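Local coordinates for protein tricorn protease (Thermoplasma acidophilum, PDB 1K32) that probably cleaves peptides as a serine protease in a six-chain assembly, with beta-propellers that may gate the entry of substrate, at residues L120-D125 and Y137-D142; P20-D25 and R258-K263; A195-V200 and D232-D237; M13-L18 and F29-D34. All coordinates share one frame; numbering follows the deposited sequence.

Contact 1 of 4, residues L120-D125 and Y137-D142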
loop_
_atom_site.group_PDB
_atom_site.type_symbol
_atom_site.label_atom_id
_atom_site.label_comp_id
_atom_site.label_asym_id
_atom_site.label_seq_id
_atom_site.Cartn_x
_atom_site.Cartn_y
_atom_site.Cartn_z
ATOM N N LEU A 120 4.828 71.789 -0.023
ATOM C CA LEU A 120 5.202 70.842 1.014
ATOM C C LEU A 120 6.588 70.246 0.774
ATOM O O LEU A 120 6.915 69.845 -0.340
ATOM C CB LEU A 120 4.189 69.706 1.072
ATOM C CG LEU A 120 4.520 68.543 2.012
ATOM C CD1 LEU A 120 4.637 69.058 3.438
ATOM C CD2 LEU A 120 3.429 67.480 1.913
ATOM N N ILE A 121 7.403 70.222 1.827
ATOM C CA ILE A 121 8.723 69.605 1.775
ATOM C C ILE A 121 8.624 68.439 2.749
ATOM O O ILE A 121 8.201 68.619 3.896
ATOM C CB ILE A 121 9.863 70.533 2.271
ATOM C CG1 ILE A 121 9.883 71.836 1.463
ATOM C CG2 ILE A 121 11.205 69.792 2.126
ATOM C CD1 ILE A 121 10.088 71.616 -0.029
ATOM N N ILE A 122 8.994 67.251 2.292
ATOM C CA ILE A 122 8.939 66.079 3.139
ATOM C C ILE A 122 10.318 65.540 3.402
ATOM O O ILE A 122 11.261 65.820 2.663
ATOM C CB ILE A 122 8.080 64.933 2.527
ATOM C CG1 ILE A 122 8.639 64.497 1.174
ATOM C CG2 ILE A 122 6.635 65.371 2.422
ATOM C CD1 ILE A 122 7.883 63.297 0.578
ATOM N N SER A 123 10.423 64.772 4.478
ATOM C CA SER A 123 11.676 64.163 4.867
ATOM C C SER A 123 11.437 62.669 4.832
ATOM O O SER A 123 10.485 62.187 5.440
ATOM C CB SER A 123 12.050 64.599 6.271
ATOM O OG SER A 123 13.128 63.843 6.745
ATOM N N THR A 124 12.279 61.933 4.109
ATOM C CA THR A 124 12.099 60.489 4.036
ATOM C C THR A 124 13.313 59.702 3.559
ATOM O O THR A 124 14.109 60.166 2.729
ATOM C CB THR A 124 10.875 60.117 3.146
ATOM O OG1 THR A 124 10.700 58.702 3.152
ATOM C CG2 THR A 124 11.082 60.581 1.708
ATOM N N ASP A 125 13.428 58.490 4.092
ATOM C CA ASP A 125 14.512 57.577 3.763
ATOM C C ASP A 125 13.983 56.504 2.829
ATOM O O ASP A 125 14.716 55.593 2.435
ATOM C CB ASP A 125 15.028 56.917 5.040
ATOM C CG ASP A 125 13.933 56.186 5.789
ATOM O OD1 ASP A 125 12.938 56.825 6.185
ATOM O OD2 ASP A 125 14.067 54.966 5.978
ATOM N N TYR A 137 12.596 66.367 0.026
ATOM C CA TYR A 137 12.026 66.421 -1.312
ATOM C C TYR A 137 10.866 67.418 -1.335
ATOM O O TYR A 137 10.099 67.514 -0.373
ATOM C CB TYR A 137 11.467 65.051 -1.723
ATOM C CG TYR A 137 12.455 63.912 -1.709
ATOM C CD1 TYR A 137 13.042 63.460 -2.893
ATOM C CD2 TYR A 137 12.793 63.269 -0.512
ATOM C CE1 TYR A 137 13.934 62.394 -2.890
ATOM C CE2 TYR A 137 13.686 62.201 -0.498
ATOM C CZ TYR A 137 14.248 61.768 -1.690
ATOM O OH TYR A 137 15.104 60.703 -1.687
ATOM N N ARG A 138 10.748 68.173 -2.424
ATOM C CA ARG A 138 9.626 69.090 -2.561
ATOM C C ARG A 138 8.554 68.237 -3.223
ATOM O O ARG A 138 8.838 67.547 -4.195
ATOM C CB ARG A 138 9.952 70.272 -3.474
ATOM C CG ARG A 138 8.724 71.126 -3.740
ATOM C CD ARG A 138 9.023 72.436 -4.453
ATOM N NE ARG A 138 9.553 72.235 -5.799
ATOM C CZ ARG A 138 10.846 72.169 -6.079
ATOM N NH1 ARG A 138 11.251 71.982 -7.324
ATOM N NH2 ARG A 138 11.733 72.310 -5.104
ATOM N N VAL A 139 7.337 68.269 -2.694
ATOM C CA VAL A 139 6.267 67.469 -3.261
ATOM C C VAL A 139 5.552 68.227 -4.379
ATOM O O VAL A 139 5.285 69.428 -4.262
ATOM C CB VAL A 139 5.232 67.073 -2.189
ATOM C CG1 VAL A 139 4.155 66.179 -2.817
ATOM C CG2 VAL A 139 5.935 66.355 -1.024
ATOM N N GLU A 140 5.228 67.511 -5.450
ATOM C CA GLU A 140 4.551 68.111 -6.585
ATOM C C GLU A 140 3.308 67.318 -6.982
ATOM O O GLU A 140 3.290 66.085 -6.922
ATOM C CB GLU A 140 5.505 68.207 -7.790
ATOM C CG GLU A 140 6.677 69.165 -7.603
ATOM C CD GLU A 140 7.544 69.338 -8.859
ATOM O OE1 GLU A 140 8.216 70.375 -8.976
ATOM O OE2 GLU A 140 7.575 68.446 -9.724
ATOM N N ASN A 141 2.270 68.048 -7.387
ATOM C CA ASN A 141 1.025 67.443 -7.843
ATOM C C ASN A 141 0.537 66.375 -6.893
ATOM O O ASN A 141 0.236 65.259 -7.320
ATOM C CB ASN A 141 1.218 66.789 -9.212
ATOM C CG ASN A 141 1.726 67.740 -10.238
ATOM O OD1 ASN A 141 1.082 68.746 -10.524
ATOM N ND2 ASN A 141 2.888 67.434 -10.821
ATOM N N ASP A 142 0.471 66.704 -5.611
ATOM C CA ASP A 142 0.005 65.759 -4.612
ATOM C C ASP A 142 0.691 64.396 -4.659
ATOM O O ASP A 142 0.029 63.365 -4.533
ATOM C CB ASP A 142 -1.503 65.567 -4.752
ATOM C CG ASP A 142 -2.277 66.860 -4.560
ATOM O OD1 ASP A 142 -3.497 66.854 -4.820
ATOM O OD2 ASP A 142 -1.671 67.877 -4.154
HETATM O O HOH W 1 3.162 70.677 -2.136
HETATM O O HOH W 2 14.343 58.958 0.296
#

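Contact 2 of 4, residues P20-D25 and R258-K263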
loop_
_atom_site.group_PDB
_atom_site.type_symbol
_atom_site.label_atom_id
_atom_site.label_comp_id
_atom_site.label_asym_id
_atom_site.label_seq_id
_atom_site.Cartn_x
_atom_site.Cartn_y
_atom_site.Cartn_z
ATOM N N PRO A 20 0.598 69.346 18.706
ATOM C CA PRO A 20 -0.254 70.359 18.096
ATOM C C PRO A 20 0.450 71.248 17.077
ATOM O O PRO A 20 1.671 71.281 16.997
ATOM C CB PRO A 20 -0.687 71.156 19.307
ATOM C CG PRO A 20 0.654 71.279 20.038
ATOM C CD PRO A 20 1.226 69.869 19.937
ATOM N N ASP A 21 -0.350 71.976 16.313
ATOM C CA ASP A 21 0.146 72.934 15.335
ATOM C C ASP A 21 -0.845 74.074 15.513
ATOM O O ASP A 21 -1.920 73.880 16.072
ATOM C CB ASP A 21 0.081 72.386 13.906
ATOM C CG ASP A 21 0.820 73.284 12.894
ATOM O OD1 ASP A 21 0.794 72.972 11.679
ATOM O OD2 ASP A 21 1.430 74.299 13.310
ATOM N N ILE A 22 -0.501 75.265 15.059
ATOM C CA ILE A 22 -1.408 76.380 15.247
ATOM C C ILE A 22 -1.412 77.305 14.051
ATOM O O ILE A 22 -0.400 77.462 13.382
ATOM C CB ILE A 22 -1.019 77.185 16.505
ATOM C CG1 ILE A 22 -1.987 78.355 16.698
ATOM C CG2 ILE A 22 0.414 77.681 16.371
ATOM C CD1 ILE A 22 -1.822 79.078 18.013
ATOM N N HIS A 23 -2.572 77.894 13.786
ATOM C CA HIS A 23 -2.740 78.850 12.693
ATOM C C HIS A 23 -3.817 79.827 13.133
ATOM O O HIS A 23 -4.997 79.486 13.168
ATOM C CB HIS A 23 -3.170 78.166 11.397
ATOM C CG HIS A 23 -3.160 79.079 10.211
ATOM N ND1 HIS A 23 -2.010 79.379 9.512
ATOM C CD2 HIS A 23 -4.148 79.808 9.636
ATOM C CE1 HIS A 23 -2.289 80.254 8.562
ATOM N NE2 HIS A 23 -3.579 80.531 8.616
ATOM N N GLY A 24 -3.400 81.038 13.482
ATOM C CA GLY A 24 -4.346 82.043 13.937
ATOM C C GLY A 24 -5.013 81.623 15.235
ATOM O O GLY A 24 -4.353 81.443 16.258
ATOM N N ASP A 25 -6.331 81.471 15.193
ATOM C CA ASP A 25 -7.089 81.058 16.365
ATOM C C ASP A 25 -7.449 79.588 16.295
ATOM O O ASP A 25 -8.272 79.113 17.081
ATOM C CB ASP A 25 -8.381 81.866 16.486
ATOM C CG ASP A 25 -8.131 83.295 16.892
ATOM O OD1 ASP A 25 -7.405 83.489 17.889
ATOM O OD2 ASP A 25 -8.659 84.212 16.223
ATOM N N ARG A 258 2.628 83.007 17.199
ATOM C CA ARG A 258 2.603 82.288 18.465
ATOM C C ARG A 258 3.165 80.866 18.340
ATOM O O ARG A 258 3.211 80.292 17.251
ATOM C CB ARG A 258 1.171 82.225 18.988
ATOM C CG ARG A 258 0.533 83.585 19.130
ATOM C CD ARG A 258 -0.957 83.483 18.917
ATOM N NE ARG A 258 -1.683 83.250 20.153
ATOM C CZ ARG A 258 -2.970 82.937 20.201
ATOM N NH1 ARG A 258 -3.565 82.752 21.371
ATOM N NH2 ARG A 258 -3.654 82.786 19.079
ATOM N N ILE A 259 3.593 80.303 19.467
ATOM C CA ILE A 259 4.138 78.950 19.480
ATOM C C ILE A 259 3.256 78.026 20.304
ATOM O O ILE A 259 2.897 78.332 21.435
ATOM C CB ILE A 259 5.572 78.904 20.053
ATOM C CG1 ILE A 259 6.522 79.695 19.151
ATOM C CG2 ILE A 259 6.052 77.455 20.141
ATOM C CD1 ILE A 259 7.922 79.751 19.666
ATOM N N LEU A 260 2.911 76.892 19.709
ATOM C CA LEU A 260 2.069 75.895 20.344
ATOM C C LEU A 260 2.912 74.661 20.682
ATOM O O LEU A 260 3.837 74.320 19.950
ATOM C CB LEU A 260 0.958 75.512 19.374
ATOM C CG LEU A 260 -0.120 74.568 19.876
ATOM C CD1 LEU A 260 -0.853 75.191 21.027
ATOM C CD2 LEU A 260 -1.077 74.271 18.734
ATOM N N PHE A 261 2.590 73.988 21.785
ATOM C CA PHE A 261 3.337 72.798 22.179
ATOM C C PHE A 261 2.530 71.906 23.131
ATOM O O PHE A 261 1.504 72.309 23.659
ATOM C CB PHE A 261 4.690 73.202 22.809
ATOM C CG PHE A 261 4.576 73.869 24.163
ATOM C CD1 PHE A 261 4.562 73.111 25.337
ATOM C CD2 PHE A 261 4.474 75.259 24.264
ATOM C CE1 PHE A 261 4.448 73.733 26.598
ATOM C CE2 PHE A 261 4.360 75.889 25.510
ATOM C CZ PHE A 261 4.346 75.129 26.678
ATOM N N SER A 262 2.977 70.675 23.315
ATOM C CA SER A 262 2.278 69.762 24.204
ATOM C C SER A 262 3.147 69.469 25.422
ATOM O O SER A 262 4.374 69.508 25.339
ATOM C CB SER A 262 1.931 68.459 23.472
ATOM O OG SER A 262 3.084 67.882 22.879
ATOM N N LYS A 263 2.499 69.197 26.549
ATOM C CA LYS A 263 3.204 68.899 27.790
ATOM C C LYS A 263 2.296 68.163 28.785
ATOM O O LYS A 263 1.216 68.635 29.127
ATOM C CB LYS A 263 3.729 70.201 28.429
ATOM C CG LYS A 263 4.564 69.971 29.686
ATOM C CD LYS A 263 5.226 71.244 30.217
ATOM C CE LYS A 263 4.221 72.269 30.746
ATOM N NZ LYS A 263 3.447 71.811 31.934
#

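Contact 3 of 4, residues A195-V200 and D232-D237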
loop_
_atom_site.group_PDB
_atom_site.type_symbol
_atom_site.label_atom_id
_atom_site.label_comp_id
_atom_site.label_asym_id
_atom_site.label_seq_id
_atom_site.Cartn_x
_atom_site.Cartn_y
_atom_site.Cartn_z
ATOM N N ALA A 195 25.796 77.904 0.388
ATOM C CA ALA A 195 26.792 77.722 1.447
ATOM C C ALA A 195 26.127 77.694 2.825
ATOM O O ALA A 195 25.281 78.532 3.136
ATOM C CB ALA A 195 27.823 78.843 1.389
ATOM N N PHE A 196 26.517 76.735 3.658
ATOM C CA PHE A 196 25.923 76.623 4.982
ATOM C C PHE A 196 26.903 76.645 6.139
ATOM O O PHE A 196 28.054 76.246 6.012
ATOM C CB PHE A 196 25.084 75.348 5.080
ATOM C CG PHE A 196 23.894 75.338 4.175
ATOM C CD1 PHE A 196 24.049 75.196 2.802
ATOM C CD2 PHE A 196 22.611 75.469 4.698
ATOM C CE1 PHE A 196 22.939 75.182 1.958
ATOM C CE2 PHE A 196 21.497 75.455 3.866
ATOM C CZ PHE A 196 21.667 75.310 2.490
ATOM N N LYS A 197 26.403 77.099 7.280
ATOM C CA LYS A 197 27.177 77.187 8.499
ATOM C C LYS A 197 26.371 76.561 9.637
ATOM O O LYS A 197 25.153 76.709 9.699
ATOM C CB LYS A 197 27.465 78.658 8.812
ATOM C CG LYS A 197 27.997 78.916 10.205
ATOM C CD LYS A 197 28.135 80.414 10.466
ATOM C CE LYS A 197 28.727 80.678 11.845
ATOM N NZ LYS A 197 28.827 82.141 12.139
ATOM N N LYS A 198 27.049 75.850 10.528
ATOM C CA LYS A 198 26.386 75.235 11.675
ATOM C C LYS A 198 26.254 76.329 12.746
ATOM O O LYS A 198 27.262 76.866 13.207
ATOM C CB LYS A 198 27.239 74.080 12.192
ATOM C CG LYS A 198 26.600 73.228 13.275
ATOM C CD LYS A 198 27.546 72.104 13.682
ATOM C CE LYS A 198 28.862 72.691 14.209
ATOM N NZ LYS A 198 29.824 71.628 14.566
ATOM N N ILE A 199 25.027 76.680 13.131
ATOM C CA ILE A 199 24.834 77.742 14.123
ATOM C C ILE A 199 24.403 77.296 15.519
ATOM O O ILE A 199 24.642 78.005 16.500
ATOM C CB ILE A 199 23.823 78.818 13.634
ATOM C CG1 ILE A 199 22.555 78.147 13.109
ATOM C CG2 ILE A 199 24.459 79.698 12.563
ATOM C CD1 ILE A 199 21.442 79.132 12.809
ATOM N N VAL A 200 23.754 76.143 15.616
ATOM C CA VAL A 200 23.332 75.633 16.917
ATOM C C VAL A 200 23.848 74.204 17.119
ATOM O O VAL A 200 23.349 73.245 16.523
ATOM C CB VAL A 200 21.807 75.673 17.071
ATOM C CG1 VAL A 200 21.408 75.107 18.424
ATOM C CG2 VAL A 200 21.319 77.112 16.956
ATOM N N ASP A 232 19.397 83.896 17.967
ATOM C CA ASP A 232 19.152 84.704 16.782
ATOM C C ASP A 232 19.528 83.787 15.617
ATOM O O ASP A 232 20.024 82.686 15.848
ATOM C CB ASP A 232 20.009 85.976 16.773
ATOM C CG ASP A 232 21.488 85.703 17.006
ATOM O OD1 ASP A 232 22.051 84.754 16.417
ATOM O OD2 ASP A 232 22.099 86.469 17.779
ATOM N N LEU A 233 19.308 84.229 14.383
ATOM C CA LEU A 233 19.617 83.404 13.219
ATOM C C LEU A 233 21.098 83.072 13.054
ATOM O O LEU A 233 21.494 82.400 12.104
ATOM C CB LEU A 233 19.080 84.065 11.953
ATOM C CG LEU A 233 17.556 84.163 11.909
ATOM C CD1 LEU A 233 17.116 84.751 10.571
ATOM C CD2 LEU A 233 16.950 82.786 12.108
ATOM N N ASP A 234 21.904 83.529 14.005
ATOM C CA ASP A 234 23.338 83.293 13.997
ATOM C C ASP A 234 23.681 82.280 15.093
ATOM O O ASP A 234 24.843 81.947 15.309
ATOM C CB ASP A 234 24.060 84.608 14.273
ATOM C CG ASP A 234 25.395 84.695 13.586
ATOM O OD1 ASP A 234 26.331 83.963 13.986
ATOM O OD2 ASP A 234 25.495 85.507 12.635
ATOM N N GLY A 235 22.658 81.804 15.791
ATOM C CA GLY A 235 22.884 80.848 16.856
ATOM C C GLY A 235 23.399 81.493 18.130
ATOM O O GLY A 235 23.739 80.799 19.082
ATOM N N LYS A 236 23.447 82.822 18.152
ATOM C CA LYS A 236 23.934 83.560 19.316
ATOM C C LYS A 236 22.803 84.082 20.202
ATOM O O LYS A 236 21.621 83.928 19.889
ATOM C CB LYS A 236 24.783 84.751 18.860
ATOM C CG LYS A 236 25.886 84.416 17.877
ATOM C CD LYS A 236 26.918 83.493 18.491
ATOM C CE LYS A 236 27.997 83.141 17.482
ATOM N NZ LYS A 236 28.890 82.078 18.011
ATOM N N ASP A 237 23.186 84.709 21.311
ATOM C CA ASP A 237 22.232 85.300 22.249
ATOM C C ASP A 237 21.222 84.290 22.786
ATOM O O ASP A 237 20.017 84.532 22.752
ATOM C CB ASP A 237 21.477 86.445 21.566
ATOM C CG ASP A 237 20.626 87.243 22.537
ATOM O OD1 ASP A 237 19.698 87.937 22.076
ATOM O OD2 ASP A 237 20.892 87.181 23.760
#

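Contact 4 of 4, residues M13-L18 and F29-D34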
loop_
_atom_site.group_PDB
_atom_site.type_symbol
_atom_site.label_atom_id
_atom_site.label_comp_id
_atom_site.label_asym_id
_atom_site.label_seq_id
_atom_site.Cartn_x
_atom_site.Cartn_y
_atom_site.Cartn_z
ATOM N N MET A 13 -13.121 62.537 33.099
ATOM C CA MET A 13 -12.195 61.633 32.357
ATOM C C MET A 13 -11.611 62.363 31.146
ATOM O O MET A 13 -12.107 62.234 30.023
ATOM N N PRO A 14 -10.545 63.150 31.367
ATOM C CA PRO A 14 -9.899 63.902 30.291
ATOM C C PRO A 14 -9.059 63.016 29.380
ATOM O O PRO A 14 -8.775 61.866 29.711
ATOM C CB PRO A 14 -9.057 64.928 31.050
ATOM C CG PRO A 14 -8.645 64.170 32.267
ATOM C CD PRO A 14 -9.898 63.414 32.667
ATOM N N ASN A 15 -8.668 63.561 28.232
ATOM C CA ASN A 15 -7.853 62.827 27.272
ATOM C C ASN A 15 -6.393 63.295 27.264
ATOM O O ASN A 15 -6.069 64.383 27.742
ATOM C CB ASN A 15 -8.422 62.989 25.858
ATOM C CG ASN A 15 -9.755 62.286 25.669
ATOM O OD1 ASN A 15 -10.818 62.901 25.783
ATOM N ND2 ASN A 15 -9.704 60.990 25.375
ATOM N N LEU A 16 -5.514 62.463 26.718
ATOM C CA LEU A 16 -4.108 62.811 26.602
ATOM C C LEU A 16 -4.010 63.564 25.264
ATOM O O LEU A 16 -4.241 62.985 24.206
ATOM C CB LEU A 16 -3.249 61.542 26.560
ATOM C CG LEU A 16 -1.727 61.705 26.591
ATOM C CD1 LEU A 16 -1.274 62.054 28.009
ATOM C CD2 LEU A 16 -1.063 60.408 26.130
ATOM N N LEU A 17 -3.687 64.852 25.309
ATOM C CA LEU A 17 -3.601 65.648 24.087
ATOM C C LEU A 17 -2.145 65.784 23.658
ATOM O O LEU A 17 -1.274 66.024 24.493
ATOM C CB LEU A 17 -4.223 67.027 24.323
ATOM C CG LEU A 17 -5.625 67.030 24.952
ATOM C CD1 LEU A 17 -6.180 68.443 24.921
ATOM C CD2 LEU A 17 -6.563 66.075 24.195
ATOM N N LEU A 18 -1.878 65.655 22.360
ATOM C CA LEU A 18 -0.499 65.733 21.894
ATOM C C LEU A 18 -0.270 66.369 20.529
ATOM O O LEU A 18 -1.203 66.648 19.773
ATOM C CB LEU A 18 0.094 64.320 21.838
ATOM C CG LEU A 18 -0.305 63.327 22.925
ATOM C CD1 LEU A 18 -0.798 62.050 22.261
ATOM C CD2 LEU A 18 0.868 63.053 23.844
ATOM N N PHE A 29 -4.560 69.084 16.891
ATOM C CA PHE A 29 -3.788 68.233 17.769
ATOM C C PHE A 29 -4.309 66.817 17.654
ATOM O O PHE A 29 -5.354 66.578 17.053
ATOM C CB PHE A 29 -3.912 68.737 19.226
ATOM C CG PHE A 29 -5.327 68.773 19.739
ATOM C CD1 PHE A 29 -5.923 67.627 20.272
ATOM C CD2 PHE A 29 -6.092 69.932 19.625
ATOM C CE1 PHE A 29 -7.259 67.633 20.675
ATOM C CE2 PHE A 29 -7.435 69.949 20.026
ATOM C CZ PHE A 29 -8.018 68.794 20.550
ATOM N N VAL A 30 -3.566 65.879 18.234
ATOM C CA VAL A 30 -3.955 64.485 18.194
ATOM C C VAL A 30 -4.559 64.067 19.524
ATOM O O VAL A 30 -4.099 64.482 20.592
ATOM C CB VAL A 30 -2.746 63.563 17.889
ATOM C CG1 VAL A 30 -3.189 62.115 17.956
ATOM C CG2 VAL A 30 -2.162 63.878 16.487
ATOM N N CYS A 31 -5.612 63.266 19.443
ATOM C CA CYS A 31 -6.293 62.739 20.619
ATOM C C CYS A 31 -6.894 61.423 20.171
ATOM O O CYS A 31 -7.640 61.392 19.186
ATOM C CB CYS A 31 -7.404 63.688 21.094
ATOM S SG CYS A 31 -8.383 63.022 22.461
ATOM N N CYS A 32 -6.573 60.350 20.890
ATOM C CA CYS A 32 -7.045 59.009 20.558
ATOM C C CYS A 32 -6.620 58.611 19.133
ATOM O O CYS A 32 -7.382 57.981 18.393
ATOM C CB CYS A 32 -8.573 58.905 20.697
ATOM S SG CYS A 32 -9.228 59.041 22.385
ATOM N N ASP A 33 -5.399 58.992 18.761
ATOM C CA ASP A 33 -4.832 58.658 17.452
ATOM C C ASP A 33 -5.483 59.389 16.275
ATOM O O ASP A 33 -5.067 59.225 15.136
ATOM C CB ASP A 33 -4.935 57.149 17.210
ATOM C CG ASP A 33 -4.420 56.327 18.379
ATOM O OD1 ASP A 33 -4.586 55.091 18.339
ATOM O OD2 ASP A 33 -3.850 56.907 19.329
ATOM N N ASP A 34 -6.506 60.192 16.545
ATOM C CA ASP A 34 -7.191 60.927 15.486
ATOM C C ASP A 34 -6.811 62.409 15.538
ATOM O O ASP A 34 -6.212 62.863 16.506
ATOM C CB ASP A 34 -8.702 60.744 15.631
ATOM C CG ASP A 34 -9.154 59.324 15.284
ATOM O OD1 ASP A 34 -10.189 58.872 15.803
ATOM O OD2 ASP A 34 -8.481 58.667 14.475
HETATM O O HOH W 3 -5.177 60.607 23.066
#

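Contact 1 of 4, residues L120-D125 and Y137-D142
Y137 and I122 face each other across strands 120-124 and 135-140, the two central strands of the third blade of the N-terminal six-bladed propeller, and V139 completes the trio with the largest buried surface. The register is antiparallel. I122 N donates to Y137 O over 2.9 Å and Y137 N returns a bond to I122 O at 3.0 Å, while V139 N reaches L120 O almost straight, with 175° at the hydrogen. Between these bonded pairs I121 and R138 form a non-hydrogen-bonded pair, where I121 CD1 comes to 3.6 Å from R138 CA.

V139 CG2 is the apolar meeting point. I122 CG2 approaches it to 3.7 Å with the two side chains roughly at right angles, and L120 lies alongside, its CG 4.0 Å from V139 CG2. On I122, CG1 sits between backbone N and carbonyl carbon (chi1 59°), which brings it close to both Y137 O and V139 CG2. An alanine here is likely to open a gap beside V139 CG2 and leave F146 and L82, which also pack on this side chain, less well supported.

The side chains of Y137 and T124 cross at about a right angle, T124 CG2 standing obliquely to the ring, 3.8 Å from Y137 CE2, and T124 O lies in plane at the ring edge. The phenol OH is hydrogen-bonded to Q128 and to a water 2.7 Å from Y137 OH; the same water donates to T124 O. The chemistry is therefore divided: direct backbone bonds fix the register, apolar branches fill the interior, and the buried hydroxyl is satisfied by a side chain and a shared water.

Contact 2 of 4, residues P20-D25 and R258-K263
I22 packs against L260 and R258 where strand 18-23 of the first propeller blade runs past strand 259-263 of the sixth. The short strand axes are 6.0 Å apart at closest and 158° from parallel, a wider spacing than that of directly paired strands, so side chains mediate the contact.

Followed outward, I22 begins with CB at 3.9 Å from L260 CB. Its CG2 branch rests 3.7 Å from L260 CB, close also to R258 O. The other branch leaves anti to the backbone N (chi1 -180°) and continues extended, which carries CD1 over one face of the R258 guanidinium, 4.3 Å from R258 NH2. At the edge of that group, near its plane, G24 O lies 3.2 Å from R258 NH2. D25 contributes a long and probably weak salt bridge, its OD1 being 4.0 Å from R258 NH2 with the carboxylate and guanidinium planes 80° apart; R258 NH1 has a salt bridge to E278.

P20 extends the apolar packing along the strand, with CG 3.7 Å from F261 C and CD 3.9 Å from S262 CB. It also presses on L260, but the model is too tight there for the exact position of L260 CD2 to be trusted. D21 turns its CB the other way, and its OD1 accepts from F60 N in the second blade.

The contact thus lies between two sheets. I27 and F29 of strand 26-31 pack on its first-blade side, and I267 and I269 of strand 266-270 on its sixth-blade side, so the first and last blades of the ring meet mainly through aliphatic packing, with the G24 N to D255 hydrogen bond at one end.

Contact 3 of 4, residues A195-V200 and D232-D237
I199 overlaps the backbone of L233 and D234, laying its two branches against a type I beta turn that runs from D232 to G235. The strand, 195-200, is the last of the fourth propeller blade, at one edge of its sheet; the turn links the last two strands of the fifth. I199 and V200 form a classic beta bulge opposite I187. On I199, a chi1 of 49° swings CG1 so that CD1 reaches the turn, 3.3 Å from L233 O, while CG2 lies 3.6 Å from D234 O.

One residue further along the turn, G235 CA makes a CH...O contact of 3.4 Å with I199 O, with 157° at the hydrogen. The geometry suits glycine, because phi is positive and a CB would point into I199 O. V200 CG2 adds looser packing, 4.1 Å from G235 CA.

Toward solvent, the extended K197 chain brings NZ to 3.6 Å from D234 OD1, a long and hence probably weak salt bridge. D232 braces the turn from within; an Asx turn to D234 N is only tentative, since that nitrogen is less surely placed. The firmer bond is from K236 N to D232 OD1 at 2.9 Å, with the donor lying 48° out of the carboxylate plane.

Contact 4 of 4, residues M13-L18 and F29-D34
The start of the first propeller blade is a pair of antiparallel strands, 18-23 and 26-31, with L18 opposite V30 as a hydrogen-bonded pair at one end. V30 N donates to L18 O over 2.9 Å, 174° at the hydrogen although tilted from the carbonyl plane, and L18 N returns to V30 O at 3.1 Å, in the carbonyl plane. Beyond this pair the incoming chain diverges, and a water bridges L16 O and C32 N.

Side-chain packing flanks the pair. L17 CD2 sits obliquely to the F29 ring, 3.9 Å from F29 CE1, and lies 4.0 Å from C31 SG. I267 and I282 pack on both L17 and F29, and the F29 ring meets that of W36 nearly parallel.

N15 is the polar member. Its CB lies 3.4 Å from C31 SG. With CG anti to the carbonyl carbon (chi1 -69°), the carboxamide is laid alongside the sulfurs, N15 ND2 3.6 Å from C32 SG. Both ends of this buried amide are used, OD1 accepting from L285 N and ND2 donating to E286 O. With an alanine here, L285 N and E286 O would probably lose their partners and a gap would open next to the two cysteine sulfurs.

On the other strand the chain reverses from C31 to D34 in a type I' turn, closed by C31 N to D34 O at 3.0 Å and D34 N to C31 O at 3.1 Å. Such two-residue turns are typical of tight beta hairpins, here the one joining strands 26-31 and 34-39 within the four-stranded meander of a propeller blade.

Overall arrangement
All four contacts lie in the N-terminal six-bladed propeller. Contact 1 is within the third blade and contact 4 within the first; contact 3 joins blades four and five, and contact 2 joins blades one and six, closing the ring. Contacts 2 and 4 adjoin, centres about 15 Å apart, sharing the sheet of strands 18-23 and 26-31; P20 CB meets F29 CB at 4.0 Å and S262 CB meets L18 CA at 4.0 Å. Along the chain contacts 1 and 3 fall inside the loop that contact 2 closes. The centres of contacts 1 and 3 are about 25 Å apart, and contacts 3 and 4 are farthest apart, about 36 Å between centres. Near contact 1, D125 salt-bridges to R830 of helix 830-848.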